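Local structure of carboxyltransferase domain-containing protein (Pyrococcus horikoshii, 2PHC) at residues 68-71 with 72-75; 109-112 with 113-117; 154-157 with 158-162; 161-165 with 166-170; 169-172 with 173-177. The protein is of uncharacterised function but probably binds ATP and acts as a hydrolase, as a member of the carboxyltransferase subdomain C and D family. All coordinates share one frame; numbering follows the deposited sequence.

Interaction 1 stands apart: it lies on helix 63-82, with nearest atoms at least about 21 Å from each of the others. Interaction 2 caps another helix, 111-119. Both are partly buried and depend on helical backbone bonds, with a polar cap only in interaction 2. Interactions 3, 4 and 5 follow one another through strands 160-164 and 167-171 of the larger sheet. Interactions 3 and 4 are buried and rich in hydrogen bonds, whereas interaction 5 packs an aromatic ring on a bend with no hydrogen bond across it. Interactions 3 and 5 have centres only about 4 Å apart. Interactions 4 and 5 share G169 and W170.

Interaction 1 of 5, residues 68-71 with 72-75; sequences SYLK and RISA
Y69 has I73 against its ring and R72 across its base. CE2 of the Y69 ring lies 3.9 Å from CG2 of I73, which approaches obliquely. The outer carbon CD1 of I73 comes close to the same CE2 and to the hydroxyl. The R72 side chain runs at about a right angle to Y69. Its guanidinium plane is turned 49° from the ring plane, and NH2 of R72 approaches CD1 of Y69 obliquely at 4.0 Å. One guanidinium face lies over the backbone, with Y69 N 3.7 Å above the plane and off toward its rim. CG of Y69 is anti to the backbone N (chi1 178°), which turns the ring toward the I73 side chain, the two crossing obliquely. This sits within helix 63-82, where I73 N donates to Y69 O at 2.9 Å in a nearly straight i to i+4 bond. S74 N repeats the pattern with L70 O at 3.1 Å. S74 OG also points at L70 O, but at a doubtfully short distance. Outside, the Y69 ring meets W41 edge-to-face, and the Y69 side chain touches E37 of helix 21-37. With an alanine in place of this tyrosine, the outer end of I73 would probably lose its ring partner and the R72 guanidinium be freer to turn. CD2 of L70 reaches CG2 of I73 at 4.4 Å, and both side chains touch I34.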
loop_
_atom_site.group_PDB
_atom_site.type_symbol
_atom_site.label_atom_id
_atom_site.label_comp_id
_atom_site.label_asym_id
_atom_site.label_seq_id
_atom_site.Cartn_x
_atom_site.Cartn_y
_atom_site.Cartn_z
ATOM N N SER A 68 -21.283 18.120 1.968
ATOM C CA SER A 68 -20.079 18.947 1.884
ATOM C C SER A 68 -19.105 18.475 2.886
ATOM O O SER A 68 -17.948 18.316 2.543
ATOM C CB SER A 68 -20.350 20.478 2.091
ATOM O OG SER A 68 -21.150 20.995 1.008
ATOM N N TYR A 69 -19.558 18.272 4.118
ATOM C CA TYR A 69 -18.696 17.858 5.189
ATOM C C TYR A 69 -17.947 16.509 4.912
ATOM O O TYR A 69 -16.822 16.291 5.428
ATOM C CB TYR A 69 -19.615 17.653 6.394
ATOM C CG TYR A 69 -18.938 17.155 7.664
ATOM C CD1 TYR A 69 -18.727 18.029 8.734
ATOM C CD2 TYR A 69 -18.540 15.793 7.815
ATOM C CE1 TYR A 69 -18.154 17.594 9.910
ATOM C CE2 TYR A 69 -17.953 15.332 9.015
ATOM C CZ TYR A 69 -17.733 16.269 10.033
ATOM O OH TYR A 69 -17.173 15.909 11.244
ATOM N N LEU A 70 -18.576 15.615 4.141
ATOM C CA LEU A 70 -18.091 14.251 4.035
ATOM C C LEU A 70 -17.071 14.360 2.949
ATOM O O LEU A 70 -16.082 13.653 2.967
ATOM C CB LEU A 70 -19.188 13.246 3.668
ATOM C CG LEU A 70 -20.219 12.820 4.712
ATOM C CD1 LEU A 70 -21.296 11.848 4.022
ATOM C CD2 LEU A 70 -19.516 12.142 5.840
ATOM N N LYS A 71 -17.306 15.312 2.038
ATOM C CA LYS A 71 -16.369 15.560 0.978
ATOM C C LYS A 71 -15.062 16.095 1.602
ATOM O O LYS A 71 -13.992 15.802 1.104
ATOM C CB LYS A 71 -16.968 16.536 -0.041
ATOM C CG LYS A 71 -17.582 15.901 -1.245
ATOM C CD LYS A 71 -18.584 16.854 -1.881
ATOM C CE LYS A 71 -19.476 16.067 -2.911
ATOM N NZ LYS A 71 -20.273 16.897 -3.887
ATOM N N ARG A 72 -15.181 16.814 2.728
ATOM C CA ARG A 72 -14.076 17.582 3.339
ATOM C C ARG A 72 -13.269 16.693 4.266
ATOM O O ARG A 72 -12.058 16.677 4.238
ATOM C CB ARG A 72 -14.633 18.803 4.070
ATOM C CG ARG A 72 -15.511 19.655 3.015
ATOM C CD ARG A 72 -16.125 20.869 3.532
ATOM N NE ARG A 72 -16.719 20.717 4.863
ATOM C CZ ARG A 72 -17.605 21.574 5.385
ATOM N NH1 ARG A 72 -17.978 22.652 4.677
ATOM N NH2 ARG A 72 -18.079 21.361 6.608
ATOM N N ILE A 73 -13.970 15.939 5.069
ATOM C CA ILE A 73 -13.318 14.912 5.859
ATOM C C ILE A 73 -12.605 13.808 4.987
ATOM O O ILE A 73 -11.527 13.471 5.303
ATOM C CB ILE A 73 -14.281 14.494 7.031
ATOM C CG1 ILE A 73 -13.539 13.757 8.156
ATOM C CG2 ILE A 73 -15.447 13.707 6.548
ATOM C CD1 ILE A 73 -14.191 13.988 9.413
ATOM N N SER A 74 -13.112 13.429 3.798
ATOM C CA SER A 74 -12.411 12.520 2.909
ATOM C C SER A 74 -11.139 13.031 2.197
ATOM O O SER A 74 -10.199 12.235 1.883
ATOM C CB SER A 74 -13.384 12.033 1.836
ATOM O OG SER A 74 -14.659 11.905 2.403
ATOM N N ALA A 75 -11.167 14.343 1.875
ATOM C CA ALA A 75 -10.030 15.114 1.408
ATOM C C ALA A 75 -8.871 15.159 2.336
ATOM O O ALA A 75 -7.766 15.036 1.886
ATOM C CB ALA A 75 -10.480 16.614 1.027
#

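Interaction 2 of 5, residues 109-112 with 113-117; sequences LSVD and DVIEI
L109 meets D113 and I117, one and two turns ahead of it, at the start of helix 111-119. Its CB lies 3.9 Å from CB of D113. Beyond CB, CG is anti to the carbonyl carbon (chi1 -58°), and the chain runs on along the helix toward its second turn. At the tip, CD1 of L109 meets CD1 of I117 at 3.8 Å. The two side chains reach toward each other tip to tip. CD2 of L109 is a little farther from the same I117 carbon, and CD1 has a looser contact with CG2 of V114. Next to this apolar pair, S110 and D113 form a capping box. D113 N donates to S110 OG at 3.3 Å, the N-cap bond. In return S110 N gives a weak bond to D113 OD2 at 3.5 Å. The serine hydroxyl thus accepts from an N-H of the first turn, as an N-cap does. The regular helical bonds start with V114 N to S110 O at 3.2 Å, which is close to straight. I115 N to V111 O follows. V111, V114 and I115 all touch I100 of helix 100-107, and V114 also touches A104. On the L109 side, L109 and I117 rest on I144 of a loop, so helix 111-119 is held between helix 100-107 and that loop.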
loop_
_atom_site.group_PDB
_atom_site.type_symbol
_atom_site.label_atom_id
_atom_site.label_comp_id
_atom_site.label_asym_id
_atom_site.label_seq_id
_atom_site.Cartn_x
_atom_site.Cartn_y
_atom_site.Cartn_z
ATOM N N LEU A 109 -0.096 -15.757 -14.570
ATOM C CA LEU A 109 -0.245 -14.382 -15.005
ATOM C C LEU A 109 0.894 -14.061 -15.954
ATOM O O LEU A 109 1.898 -14.761 -16.000
ATOM C CB LEU A 109 -0.149 -13.415 -13.785
ATOM C CG LEU A 109 -1.080 -13.481 -12.555
ATOM C CD1 LEU A 109 -0.467 -12.834 -11.282
ATOM C CD2 LEU A 109 -2.488 -12.875 -12.836
ATOM N N SER A 110 0.754 -12.975 -16.677
ATOM C CA SER A 110 1.877 -12.384 -17.355
ATOM C C SER A 110 2.773 -11.629 -16.429
ATOM O O SER A 110 2.397 -11.262 -15.369
ATOM C CB SER A 110 1.451 -11.436 -18.496
ATOM O OG SER A 110 0.758 -10.303 -17.980
ATOM N N VAL A 111 3.965 -11.372 -16.899
ATOM C CA VAL A 111 4.897 -10.560 -16.183
ATOM C C VAL A 111 4.335 -9.143 -15.952
ATOM O O VAL A 111 4.395 -8.642 -14.802
ATOM C CB VAL A 111 6.260 -10.508 -16.898
ATOM C CG1 VAL A 111 7.095 -9.438 -16.345
ATOM C CG2 VAL A 111 6.992 -11.828 -16.746
ATOM N N ASP A 112 3.813 -8.490 -17.020
ATOM C CA ASP A 112 3.192 -7.160 -16.876
ATOM C C ASP A 112 2.112 -7.098 -15.734
ATOM O O ASP A 112 1.980 -6.056 -15.080
ATOM C CB ASP A 112 2.512 -6.740 -18.201
ATOM C CG ASP A 112 3.493 -6.149 -19.232
ATOM O OD1 ASP A 112 4.753 -6.164 -18.976
ATOM O OD2 ASP A 112 2.976 -5.649 -20.291
ATOM N N ASP A 113 1.343 -8.190 -15.568
ATOM C CA ASP A 113 0.350 -8.381 -14.522
ATOM C C ASP A 113 0.981 -8.447 -13.119
ATOM O O ASP A 113 0.487 -7.821 -12.223
ATOM C CB ASP A 113 -0.483 -9.647 -14.738
ATOM C CG ASP A 113 -1.437 -9.567 -15.991
ATOM O OD1 ASP A 113 -1.793 -8.452 -16.487
ATOM O OD2 ASP A 113 -1.838 -10.667 -16.466
ATOM N N VAL A 114 2.018 -9.254 -12.926
ATOM C CA VAL A 114 2.838 -9.197 -11.711
ATOM C C VAL A 114 3.205 -7.743 -11.380
ATOM O O VAL A 114 2.987 -7.286 -10.263
ATOM C CB VAL A 114 4.115 -10.106 -11.786
ATOM C CG1 VAL A 114 5.066 -9.917 -10.501
ATOM C CG2 VAL A 114 3.687 -11.559 -11.937
ATOM N N ILE A 115 3.731 -7.021 -12.362
ATOM C CA ILE A 115 4.159 -5.630 -12.148
ATOM C C ILE A 115 3.037 -4.643 -11.647
ATOM O O ILE A 115 3.315 -3.754 -10.819
ATOM C CB ILE A 115 4.820 -5.119 -13.399
ATOM C CG1 ILE A 115 6.092 -5.931 -13.713
ATOM C CG2 ILE A 115 5.117 -3.627 -13.330
ATOM C CD1 ILE A 115 6.897 -5.291 -14.933
ATOM N N GLU A 116 1.801 -4.812 -12.174
ATOM C CA GLU A 116 0.638 -3.978 -11.874
ATOM C C GLU A 116 0.095 -4.351 -10.517
ATOM O O GLU A 116 -0.240 -3.487 -9.735
ATOM C CB GLU A 116 -0.486 -4.190 -12.921
ATOM C CG GLU A 116 -1.950 -3.918 -12.447
ATOM C CD GLU A 116 -2.351 -2.425 -12.563
ATOM O OE1 GLU A 116 -1.803 -1.747 -13.505
ATOM O OE2 GLU A 116 -3.197 -1.929 -11.718
ATOM N N ILE A 117 0.031 -5.657 -10.251
ATOM C CA ILE A 117 -0.478 -6.226 -9.028
ATOM C C ILE A 117 0.442 -5.935 -7.871
ATOM O O ILE A 117 -0.026 -5.528 -6.816
ATOM C CB ILE A 117 -0.690 -7.690 -9.201
ATOM C CG1 ILE A 117 -1.770 -7.891 -10.275
ATOM C CG2 ILE A 117 -1.108 -8.406 -7.883
ATOM C CD1 ILE A 117 -1.974 -9.388 -10.615
#

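Interaction 3 of 5, residues 154-157 with 158-162; sequences LKVP and AGSVG
S160 lies against V156, its CB 3.4 Å from CG1 of V156, tighter than usual van der Waals contact. Its OG is close to the same methyl. V156 precedes, and S160 closes, a type II beta turn that starts at P157 and leads from strand 155-156 into strand 160-164. S160 N donates to P157 O at 3.1 Å and closes the turn. The hydroxyl grips the same oxygen: S160 OG donates to P157 O at 2.6 Å, in the carbonyl plane and on a lone pair. P157 O therefore takes two bonds from one residue. OG stands beside the backbone N (chi1 -47°), which turns it back toward the proline carbonyl. Without the hydroxyl, as with an alanine here, P157 O is likely to keep just the S160 N bond of the two, and the contact with V156 and the proline ring would be thinner. G159 has a positive phi of 99°, where a side chain would press on the preceding carbonyl oxygen. G159 and S160 both face Y171 of strand 167-171, which makes a G1 beta bulge. I181 of strand 180-184 touches V156 and S160. A158 O is bonded to NE of R184 from the same strand. The proline ring borders the hydroxyl too, with CD of P157 3.4 Å from S160 OG.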
loop_
_atom_site.group_PDB
_atom_site.type_symbol
_atom_site.label_atom_id
_atom_site.label_comp_id
_atom_site.label_asym_id
_atom_site.label_seq_id
_atom_site.Cartn_x
_atom_site.Cartn_y
_atom_site.Cartn_z
ATOM N N LEU A 154 23.538 -16.213 -2.646
ATOM C CA LEU A 154 24.540 -15.859 -1.627
ATOM C C LEU A 154 24.710 -14.346 -1.513
ATOM O O LEU A 154 25.220 -13.839 -0.475
ATOM C CB LEU A 154 25.900 -16.565 -1.872
ATOM C CG LEU A 154 26.028 -18.005 -1.363
ATOM C CD1 LEU A 154 27.460 -18.589 -1.625
ATOM C CD2 LEU A 154 25.666 -18.103 0.151
ATOM N N LYS A 155 24.341 -13.665 -2.600
ATOM C CA LYS A 155 24.567 -12.250 -2.830
ATOM C C LYS A 155 23.368 -11.749 -3.629
ATOM O O LYS A 155 23.242 -12.040 -4.839
ATOM C CB LYS A 155 25.848 -11.958 -3.667
ATOM C CG LYS A 155 27.139 -11.645 -2.895
ATOM C CD LYS A 155 28.299 -11.339 -3.907
ATOM C CE LYS A 155 29.725 -11.510 -3.329
ATOM N NZ LYS A 155 30.419 -10.123 -3.251
ATOM N N VAL A 156 22.499 -10.978 -2.971
ATOM C CA VAL A 156 21.371 -10.352 -3.625
ATOM C C VAL A 156 21.729 -8.886 -3.684
ATOM O O VAL A 156 22.121 -8.323 -2.685
ATOM C CB VAL A 156 20.034 -10.704 -2.843
ATOM C CG1 VAL A 156 18.888 -9.934 -3.365
ATOM C CG2 VAL A 156 19.723 -12.237 -2.923
ATOM N N PRO A 157 21.649 -8.242 -4.865
ATOM C CA PRO A 157 22.143 -6.884 -4.837
ATOM C C PRO A 157 21.228 -5.969 -4.015
ATOM O O PRO A 157 20.034 -6.192 -3.970
ATOM C CB PRO A 157 22.191 -6.465 -6.318
ATOM C CG PRO A 157 21.457 -7.498 -7.097
ATOM C CD PRO A 157 21.141 -8.658 -6.189
ATOM N N ALA A 158 21.833 -4.977 -3.353
ATOM C CA ALA A 158 21.190 -3.978 -2.565
ATOM C C ALA A 158 19.979 -3.429 -3.330
ATOM O O ALA A 158 20.123 -3.096 -4.508
ATOM C CB ALA A 158 22.191 -2.870 -2.399
ATOM N N GLY A 159 18.788 -3.325 -2.725
ATOM C CA GLY A 159 17.669 -2.744 -3.486
ATOM C C GLY A 159 16.736 -3.762 -4.080
ATOM O O GLY A 159 15.654 -3.399 -4.513
ATOM N N SER A 160 17.113 -5.056 -4.049
ATOM C CA SER A 160 16.204 -6.114 -4.523
ATOM C C SER A 160 14.917 -6.199 -3.760
ATOM O O SER A 160 14.921 -6.268 -2.517
ATOM C CB SER A 160 16.878 -7.482 -4.622
ATOM O OG SER A 160 18.139 -7.319 -5.284
ATOM N N VAL A 161 13.828 -6.277 -4.545
ATOM C CA VAL A 161 12.452 -6.321 -4.129
ATOM C C VAL A 161 12.072 -7.795 -4.297
ATOM O O VAL A 161 12.149 -8.348 -5.379
ATOM C CB VAL A 161 11.585 -5.392 -5.022
ATOM C CG1 VAL A 161 10.060 -5.634 -4.828
ATOM C CG2 VAL A 161 11.989 -3.823 -4.840
ATOM N N GLY A 162 11.713 -8.471 -3.224
ATOM C CA GLY A 162 11.269 -9.802 -3.436
ATOM C C GLY A 162 9.960 -10.140 -2.848
ATOM O O GLY A 162 9.404 -9.323 -2.160
#

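Interaction 4 of 5, residues 161-165 with 166-170; sequences VGIAG and KQTGW
Strands 160-164 and 167-171 form a tight beta hairpin of the larger sheet. The two short strands run antiparallel, at 153° between their directions. G162 and G169 form a hydrogen-bonded pair, with G162 N to G169 O at 3.0 Å and a weak return bond from G169 N. A164 and Q167 form the next hydrogen-bonded pair, with A164 N to Q167 O at 2.9 Å. V161 with W170 and I163 with T168 are the non-hydrogen-bonded pairs, and their side chains share one face. A type II' turn from A164 to Q167 reverses the chain. G165 takes its first corner with a positive phi, which favours glycine. Q167 N then bonds back to A164 O. T168 adds a side-chain bond to the backbone ladder. Its OG1 is anti to the backbone N (chi1 -171°) and reaches across the strands to donate to G162 O at 2.8 Å. It comes from above the carbonyl plane, 37° out of it. The same hydroxyl is bonded to NE2 of H118, which links the hairpin to helix 111-119. CB of W170 lies 4.2 Å from CG2 of V161, but the indole leads away from this strand. Its NE1 is bonded to T189 OG1, and the W170 side chain touches I88 of strand 85-92 and A135 and L137 of strand 134-138.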
loop_
_atom_site.group_PDB
_atom_site.type_symbol
_atom_site.label_atom_id
_atom_site.label_comp_id
_atom_site.label_asym_id
_atom_site.label_seq_id
_atom_site.Cartn_x
_atom_site.Cartn_y
_atom_site.Cartn_z
ATOM N N VAL A 161 13.828 -6.277 -4.545
ATOM C CA VAL A 161 12.452 -6.321 -4.129
ATOM C C VAL A 161 12.072 -7.795 -4.297
ATOM O O VAL A 161 12.149 -8.348 -5.379
ATOM C CB VAL A 161 11.585 -5.392 -5.022
ATOM C CG1 VAL A 161 10.060 -5.634 -4.828
ATOM C CG2 VAL A 161 11.989 -3.823 -4.840
ATOM N N GLY A 162 11.713 -8.471 -3.224
ATOM C CA GLY A 162 11.269 -9.802 -3.436
ATOM C C GLY A 162 9.960 -10.140 -2.848
ATOM O O GLY A 162 9.404 -9.323 -2.160
ATOM N N ILE A 163 9.512 -11.383 -3.089
ATOM C CA ILE A 163 8.272 -11.961 -2.537
ATOM C C ILE A 163 8.680 -13.247 -1.828
ATOM O O ILE A 163 9.609 -13.979 -2.288
ATOM C CB ILE A 163 7.280 -12.289 -3.690
ATOM C CG1 ILE A 163 6.819 -11.001 -4.422
ATOM C CG2 ILE A 163 6.119 -13.219 -3.272
ATOM C CD1 ILE A 163 5.946 -11.305 -5.629
ATOM N N ALA A 164 7.975 -13.561 -0.753
ATOM C CA ALA A 164 8.199 -14.731 -0.026
ATOM C C ALA A 164 6.891 -14.989 0.690
ATOM O O ALA A 164 6.535 -14.291 1.622
ATOM C CB ALA A 164 9.401 -14.585 0.957
ATOM N N GLY A 165 6.200 -16.040 0.276
ATOM C CA GLY A 165 4.730 -16.173 0.500
ATOM C C GLY A 165 3.890 -14.939 0.156
ATOM O O GLY A 165 4.009 -14.298 -0.923
ATOM N N LYS A 166 3.090 -14.563 1.159
ATOM C CA LYS A 166 2.281 -13.392 1.041
ATOM C C LYS A 166 2.977 -12.074 1.371
ATOM O O LYS A 166 2.311 -11.107 1.489
ATOM C CB LYS A 166 0.976 -13.574 1.861
ATOM C CG LYS A 166 0.255 -14.874 1.441
ATOM C CD LYS A 166 -0.732 -15.381 2.573
ATOM C CE LYS A 166 -1.454 -16.657 2.120
ATOM N NZ LYS A 166 -2.578 -17.018 3.060
ATOM N N GLN A 167 4.297 -12.064 1.509
ATOM C CA GLN A 167 5.097 -10.866 1.906
ATOM C C GLN A 167 5.941 -10.379 0.811
ATOM O O GLN A 167 6.569 -11.168 0.043
ATOM C CB GLN A 167 6.172 -11.218 2.957
ATOM C CG GLN A 167 5.792 -11.950 4.145
ATOM C CD GLN A 167 5.579 -10.957 5.284
ATOM O OE1 GLN A 167 6.465 -10.148 5.628
ATOM N NE2 GLN A 167 4.409 -10.991 5.835
ATOM N N THR A 168 6.083 -9.101 0.791
ATOM C CA THR A 168 7.034 -8.468 -0.061
ATOM C C THR A 168 7.908 -7.538 0.795
ATOM O O THR A 168 7.653 -7.277 1.946
ATOM C CB THR A 168 6.375 -7.781 -1.326
ATOM O OG1 THR A 168 7.401 -7.365 -2.235
ATOM C CG2 THR A 168 5.461 -6.598 -0.964
ATOM N N GLY A 169 9.017 -7.113 0.261
ATOM C CA GLY A 169 9.892 -6.276 1.020
ATOM C C GLY A 169 11.090 -6.118 0.145
ATOM O O GLY A 169 11.048 -6.524 -1.007
ATOM N N TRP A 170 12.149 -5.541 0.672
ATOM C CA TRP A 170 13.379 -5.460 -0.099
ATOM C C TRP A 170 14.647 -5.612 0.785
ATOM O O TRP A 170 14.637 -5.259 1.976
ATOM C CB TRP A 170 13.442 -4.176 -0.906
ATOM C CG TRP A 170 13.631 -2.876 -0.100
ATOM C CD1 TRP A 170 14.796 -2.310 0.276
ATOM C CD2 TRP A 170 12.586 -1.956 0.339
ATOM N NE1 TRP A 170 14.576 -1.109 0.916
ATOM C CE2 TRP A 170 13.225 -0.897 1.014
ATOM C CE3 TRP A 170 11.172 -1.954 0.233
ATOM C CZ2 TRP A 170 12.509 0.205 1.560
ATOM C CZ3 TRP A 170 10.450 -0.855 0.829
ATOM C CH2 TRP A 170 11.114 0.198 1.435
#

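Interaction 5 of 5, residues 169-172 with 173-177; sequences GWYA and IESPG
This is a packing contact of an aromatic ring against a hydroxyl and backbone atoms at a bend, where the Y171 ring at the end of strand 167-171 lies along the returning chain 175-177. No hydrogen bond crosses it. The ring meets three residues in turn from its base to its tip. S175 OG sits at the ring edge, near its plane, 3.7 Å from CD1 of Y171. The carbonyl of P176 follows, with its O 3.6 Å from CE1 of Y171, approaching obliquely. At the tip, the Y171 hydroxyl OH is 3.3 Å from CA of G177. A side chain on G177 would run into that hydroxyl, so the glycine lets the ring lie close to the chain. CG of Y171 is anti to the carbonyl carbon (chi1 -59°), which sends the ring forward along 175-177. S175 is fixed by its own bond: S175 OG donates to I173 O at 2.7 Å, from 36° out of the carbonyl plane. That bond bridges E174 and holds the hydroxyl near the ring edge. Strand 134-138 and the loop before it also border the bend. Y171 meets F134 edge-to-face, A172 bonds to G133 through the backbone, and S175 touches P132. The backbone of S175 also bonds to V156, so the bend lies beside strand 155-156 and, through Y171, beside the start of strand 160-164.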
loop_
_atom_site.group_PDB
_atom_site.type_symbol
_atom_site.label_atom_id
_atom_site.label_comp_id
_atom_site.label_asym_id
_atom_site.label_seq_id
_atom_site.Cartn_x
_atom_site.Cartn_y
_atom_site.Cartn_z
ATOM N N GLY A 169 9.017 -7.113 0.261
ATOM C CA GLY A 169 9.892 -6.276 1.020
ATOM C C GLY A 169 11.090 -6.118 0.145
ATOM O O GLY A 169 11.048 -6.524 -1.007
ATOM N N TRP A 170 12.149 -5.541 0.672
ATOM C CA TRP A 170 13.379 -5.460 -0.099
ATOM C C TRP A 170 14.647 -5.612 0.785
ATOM O O TRP A 170 14.637 -5.259 1.976
ATOM C CB TRP A 170 13.442 -4.176 -0.906
ATOM C CG TRP A 170 13.631 -2.876 -0.100
ATOM C CD1 TRP A 170 14.796 -2.310 0.276
ATOM C CD2 TRP A 170 12.586 -1.956 0.339
ATOM N NE1 TRP A 170 14.576 -1.109 0.916
ATOM C CE2 TRP A 170 13.225 -0.897 1.014
ATOM C CE3 TRP A 170 11.172 -1.954 0.233
ATOM C CZ2 TRP A 170 12.509 0.205 1.560
ATOM C CZ3 TRP A 170 10.450 -0.855 0.829
ATOM C CH2 TRP A 170 11.114 0.198 1.435
ATOM N N TYR A 171 15.682 -6.196 0.168
ATOM C CA TYR A 171 17.063 -6.157 0.629
ATOM C C TYR A 171 17.654 -4.769 0.508
ATOM O O TYR A 171 17.739 -4.234 -0.618
ATOM C CB TYR A 171 17.855 -7.127 -0.189
ATOM C CG TYR A 171 17.308 -8.521 -0.060
ATOM C CD1 TYR A 171 17.858 -9.378 0.823
ATOM C CD2 TYR A 171 16.257 -8.953 -0.832
ATOM C CE1 TYR A 171 17.394 -10.656 0.964
ATOM C CE2 TYR A 171 15.782 -10.271 -0.738
ATOM C CZ TYR A 171 16.334 -11.091 0.179
ATOM O OH TYR A 171 15.879 -12.351 0.376
ATOM N N ALA A 172 17.965 -4.147 1.641
ATOM C CA ALA A 172 18.444 -2.757 1.628
ATOM C C ALA A 172 19.913 -2.701 1.196
ATOM O O ALA A 172 20.323 -1.762 0.560
ATOM C CB ALA A 172 18.247 -2.086 2.981
ATOM N N ILE A 173 20.685 -3.740 1.502
ATOM C CA ILE A 173 22.047 -3.878 0.996
ATOM C C ILE A 173 22.316 -5.303 0.533
ATOM O O ILE A 173 21.496 -6.218 0.756
ATOM C CB ILE A 173 23.117 -3.419 2.060
ATOM C CG1 ILE A 173 23.078 -4.326 3.294
ATOM C CG2 ILE A 173 22.886 -1.991 2.477
ATOM C CD1 ILE A 173 24.441 -4.317 4.078
ATOM N N GLU A 174 23.476 -5.509 -0.120
ATOM C CA GLU A 174 23.808 -6.829 -0.690
ATOM C C GLU A 174 23.918 -7.807 0.472
ATOM O O GLU A 174 24.513 -7.482 1.502
ATOM C CB GLU A 174 25.076 -6.778 -1.525
ATOM C CG GLU A 174 25.476 -8.084 -2.221
ATOM C CD GLU A 174 26.978 -8.061 -2.635
ATOM O OE1 GLU A 174 27.855 -8.542 -1.848
ATOM O OE2 GLU A 174 27.276 -7.532 -3.734
ATOM N N SER A 175 23.281 -8.976 0.332
ATOM C CA SER A 175 23.156 -9.907 1.433
ATOM C C SER A 175 22.588 -11.256 0.914
ATOM O O SER A 175 22.116 -11.338 -0.223
ATOM C CB SER A 175 22.329 -9.297 2.607
ATOM O OG SER A 175 21.220 -8.483 2.206
ATOM N N PRO A 176 22.715 -12.336 1.710
ATOM C CA PRO A 176 22.051 -13.571 1.202
ATOM C C PRO A 176 20.506 -13.568 1.354
ATOM O O PRO A 176 19.953 -12.861 2.248
ATOM C CB PRO A 176 22.700 -14.725 2.036
ATOM C CG PRO A 176 23.213 -14.022 3.349
ATOM C CD PRO A 176 23.419 -12.516 2.999
ATOM N N GLY A 177 19.808 -14.380 0.541
ATOM C CA GLY A 177 18.368 -14.484 0.699
ATOM C C GLY A 177 17.771 -15.407 -0.318
ATOM O O GLY A 177 18.287 -15.520 -1.427
#